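Local coordinates for protein HTLV-2 integrase catalytic core domain (PDB 6QBT) that probably inserts viral DNA into host chromosomal DNA, as the magnesium-binding catalytic core domain of a deltaretroviral integrase, at residues Cys25-Val30 and Ile51-Gln56. Residues are numbered along the deposited sequence; the frame is centred on the assembly and turned at random.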
ATOM      1  N   CYS A  25     -14.999  15.311  -6.477  1.00 32.82           N
ATOM      2  CA  CYS A  25     -13.774  16.010  -6.831  1.00 32.32           C
ATOM      3  C   CYS A  25     -12.656  14.996  -6.936  1.00 32.10           C
ATOM      4  O   CYS A  25     -12.177  14.462  -5.933  1.00 34.15           O
ATOM      5  CB  CYS A  25     -13.424  17.032  -5.756  1.00 33.78           C
ATOM      6  SG  CYS A  25     -14.667  18.328  -5.617  1.00 34.84           S
ATOM      7  N   LEU A  26     -12.264  14.719  -8.163  1.00 31.54           N
ATOM      8  CA  LEU A  26     -11.106  13.913  -8.447  1.00 33.39           C
ATOM      9  C   LEU A  26      -9.890  14.836  -8.361  1.00 33.49           C
ATOM     10  O   LEU A  26      -9.743  15.761  -9.168  1.00 35.45           O
ATOM     11  CB  LEU A  26     -11.234  13.282  -9.837  1.00 34.34           C
ATOM     12  CG  LEU A  26     -12.053  11.990  -9.956  1.00 36.06           C
ATOM     13  CD1 LEU A  26     -13.172  11.779  -8.946  1.00 37.02           C
ATOM     14  CD2 LEU A  26     -12.641  11.975 -11.328  1.00 38.14           C
ATOM     15  N   HIS A  27      -9.060  14.618  -7.354  1.00 31.50           N
ATOM     16  CA  HIS A  27      -7.799  15.314  -7.240  1.00 32.21           C
ATOM     17  C   HIS A  27      -6.756  14.443  -7.967  1.00 35.13           C
ATOM     18  O   HIS A  27      -6.507  13.284  -7.566  1.00 34.26           O
ATOM     19  CB  HIS A  27      -7.389  15.439  -5.791  1.00 31.64           C
ATOM     20  CG  HIS A  27      -8.238  16.346  -4.977  1.00 32.62           C
ATOM     21  ND1 HIS A  27      -9.527  16.023  -4.600  1.00 35.10           N
ATOM     22  CD2 HIS A  27      -7.957  17.533  -4.388  1.00 32.89           C
ATOM     23  CE1 HIS A  27     -10.017  16.999  -3.854  1.00 31.83           C
ATOM     24  NE2 HIS A  27      -9.088  17.927  -3.712  1.00 32.97           N
ATOM     25  N   VAL A  28      -6.148  15.018  -9.005  1.00 33.90           N
ATOM     26  CA  VAL A  28      -5.335  14.307  -9.965  1.00 33.84           C
ATOM     27  C   VAL A  28      -3.928  14.917  -9.979  1.00 33.89           C
ATOM     28  O   VAL A  28      -3.772  16.107 -10.154  1.00 33.62           O
ATOM     29  CB  VAL A  28      -5.965  14.427 -11.378  1.00 35.45           C
ATOM     30  CG1 VAL A  28      -5.062  13.834 -12.464  1.00 37.18           C
ATOM     31  CG2 VAL A  28      -7.350  13.791 -11.413  1.00 35.91           C
ATOM     32  N   TRP A  29      -2.908  14.093  -9.811  1.00 32.99           N
ATOM     33  CA  TRP A  29      -1.524  14.557  -9.959  1.00 35.54           C
ATOM     34  C   TRP A  29      -0.881  13.681 -10.999  1.00 34.41           C
ATOM     35  O   TRP A  29      -1.087  12.461 -10.988  1.00 31.40           O
ATOM     36  CB  TRP A  29      -0.730  14.411  -8.645  1.00 34.75           C
ATOM     37  CG  TRP A  29      -1.187  15.351  -7.628  1.00 34.06           C
ATOM     38  CD1 TRP A  29      -2.089  15.115  -6.615  1.00 34.04           C
ATOM     39  CD2 TRP A  29      -0.792  16.695  -7.514  1.00 33.17           C
ATOM     40  NE1 TRP A  29      -2.257  16.249  -5.867  1.00 33.82           N
ATOM     41  CE2 TRP A  29      -1.472  17.239  -6.401  1.00 34.02           C
ATOM     42  CE3 TRP A  29       0.067  17.518  -8.258  1.00 34.83           C
ATOM     43  CZ2 TRP A  29      -1.321  18.578  -6.017  1.00 34.03           C
ATOM     44  CZ3 TRP A  29       0.230  18.833  -7.866  1.00 33.09           C
ATOM     45  CH2 TRP A  29      -0.452  19.350  -6.749  1.00 32.33           C
ATOM     46  N   VAL A  30      -0.086  14.285 -11.870  1.00 33.31           N
ATOM     47  CA  VAL A  30       0.572  13.501 -12.908  1.00 36.99           C
ATOM     48  C   VAL A  30       2.005  13.983 -13.124  1.00 37.24           C
ATOM     49  O   VAL A  30       2.264  15.189 -13.190  1.00 36.42           O
ATOM     50  CB  VAL A  30      -0.294  13.430 -14.200  1.00 36.56           C
ATOM     51  CG1 VAL A  30      -0.781  14.785 -14.587  1.00 40.21           C
ATOM     52  CG2 VAL A  30       0.442  12.750 -15.342  1.00 36.03           C
ATOM     53  N   ILE A  51      -4.481  18.720   0.657  1.00 36.29           N
ATOM     54  CA  ILE A  51      -3.264  18.220   1.301  1.00 34.18           C
ATOM     55  C   ILE A  51      -3.307  16.684   1.418  1.00 33.94           C
ATOM     56  O   ILE A  51      -2.305  16.007   1.169  1.00 31.83           O
ATOM     57  CB  ILE A  51      -3.067  18.892   2.678  1.00 33.72           C
ATOM     58  CG1 ILE A  51      -2.621  20.342   2.459  1.00 33.19           C
ATOM     59  CG2 ILE A  51      -2.054  18.135   3.548  1.00 32.66           C
ATOM     60  CD1 ILE A  51      -2.631  21.187   3.708  1.00 31.94           C
ATOM     61  N   SER A  52      -4.460  16.153   1.837  1.00 34.36           N
ATOM     62  CA  SER A  52      -4.679  14.717   1.890  1.00 33.20           C
ATOM     63  C   SER A  52      -4.440  14.010   0.524  1.00 34.59           C
ATOM     64  O   SER A  52      -3.692  13.022   0.479  1.00 33.91           O
ATOM     65  CB  SER A  52      -6.069  14.392   2.412  1.00 32.49           C
ATOM     66  OG  SER A  52      -6.263  12.976   2.495  1.00 31.71           O
ATOM     67  N   ALA A  53      -5.021  14.508  -0.567  1.00 34.07           N
ATOM     68  CA  ALA A  53      -4.792  13.864  -1.880  1.00 36.07           C
ATOM     69  C   ALA A  53      -3.339  13.967  -2.283  1.00 34.69           C
ATOM     70  O   ALA A  53      -2.819  13.097  -2.964  1.00 37.23           O
ATOM     71  CB  ALA A  53      -5.648  14.495  -2.967  1.00 35.01           C
ATOM     72  N   PHE A  54      -2.699  15.058  -1.895  1.00 34.86           N
ATOM     73  CA  PHE A  54      -1.315  15.281  -2.247  1.00 35.75           C
ATOM     74  C   PHE A  54      -0.409  14.289  -1.518  1.00 35.07           C
ATOM     75  O   PHE A  54       0.517  13.735  -2.116  1.00 38.96           O
ATOM     76  CB  PHE A  54      -0.947  16.743  -1.967  1.00 35.51           C
ATOM     77  CG  PHE A  54       0.388  17.178  -2.505  1.00 35.20           C
ATOM     78  CD1 PHE A  54       0.899  16.703  -3.717  1.00 36.09           C
ATOM     79  CD2 PHE A  54       1.120  18.146  -1.813  1.00 38.24           C
ATOM     80  CE1 PHE A  54       2.121  17.156  -4.201  1.00 36.29           C
ATOM     81  CE2 PHE A  54       2.348  18.596  -2.289  1.00 35.75           C
ATOM     82  CZ  PHE A  54       2.849  18.104  -3.482  1.00 36.08           C
ATOM     83  N   LEU A  55      -0.701  14.040  -0.246  1.00 34.84           N
ATOM     84  CA  LEU A  55      -0.044  12.951   0.511  1.00 35.71           C
ATOM     85  C   LEU A  55      -0.317  11.558  -0.071  1.00 37.34           C
ATOM     86  O   LEU A  55       0.589  10.750  -0.099  1.00 38.17           O
ATOM     87  CB  LEU A  55      -0.426  12.956   1.991  1.00 32.90           C
ATOM     88  CG  LEU A  55       0.106  14.172   2.767  1.00 33.94           C
ATOM     89  CD1 LEU A  55      -0.639  14.369   4.091  1.00 34.40           C
ATOM     90  CD2 LEU A  55       1.598  14.051   3.012  1.00 33.56           C
ATOM     91  N   GLN A  56      -1.549  11.271  -0.497  1.00 36.93           N
ATOM     92  CA  GLN A  56      -1.818  10.007  -1.176  1.00 38.15           C
ATOM     93  C   GLN A  56      -0.925   9.862  -2.409  1.00 35.09           C
ATOM     94  O   GLN A  56      -0.269   8.843  -2.582  1.00 34.05           O
ATOM     95  CB  GLN A  56      -3.285   9.873  -1.541  1.00 41.75           C
ATOM     96  CG  GLN A  56      -4.122   9.574  -0.312  1.00 49.60           C
ATOM     97  CD  GLN A  56      -5.627   9.768  -0.492  1.00 52.87           C
ATOM     98  OE1 GLN A  56      -6.095  10.461  -1.406  1.00 60.61           O
ATOM     99  NE2 GLN A  56      -6.387   9.159   0.403  1.00 45.83           N
TER
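One face of the Trp29 indole is met by the Phe54 ring, whose CD1 sits 3.5 Å above the indole plane and toward its rim, while Ala53 comes up obliquely to the His27 ring. These pairs join helix 47-61 to strand 22-31 of the five-stranded mixed sheet in the RNase H-like fold of retroviral integrases. Phe54 reaches the indole chiefly through ring carbon CD1, which lies 3.6 Å from Trp29 CE2, with Phe54 CE1 4.1 Å from Trp29 CZ2. The two ring planes are inclined at 32°, with 4.7 Å between the centroid of the Phe54 ring and that of the six-membered ring of Trp29. Phe54 CG is anti to the backbone N (chi1 -170°), which brings the ring over to the indole; the Phe54 side chain also touches Ile89. Trp29 in turn reaches Thr69, next to the metal ligand Asp70.

Two residues earlier on the same side of the strand, His27 faces Ala53. The small methyl lets strand and helix come close, the CA atoms of His27 and Ala53 being 6.3 Å apart, and the segment axes cross at -42°. No hydrogen bond links the two segments; the join is made by van der Waals contact among four buried residues. The imidazole is turned back along its own strand, where ND1 gives a weak hydrogen bond to Cys25 O. The His27 side chain also packs on Val14 and Glu45 and lies about 9 Å from the bound magnesium ion, which Asp13 and Asp70 ligate. On the helix, Ile51 and Leu55 instead pack against a second subunit. The tightest approach is between the two beta carbons, His27 CB and Ala53 CB, 3.4 Å apart.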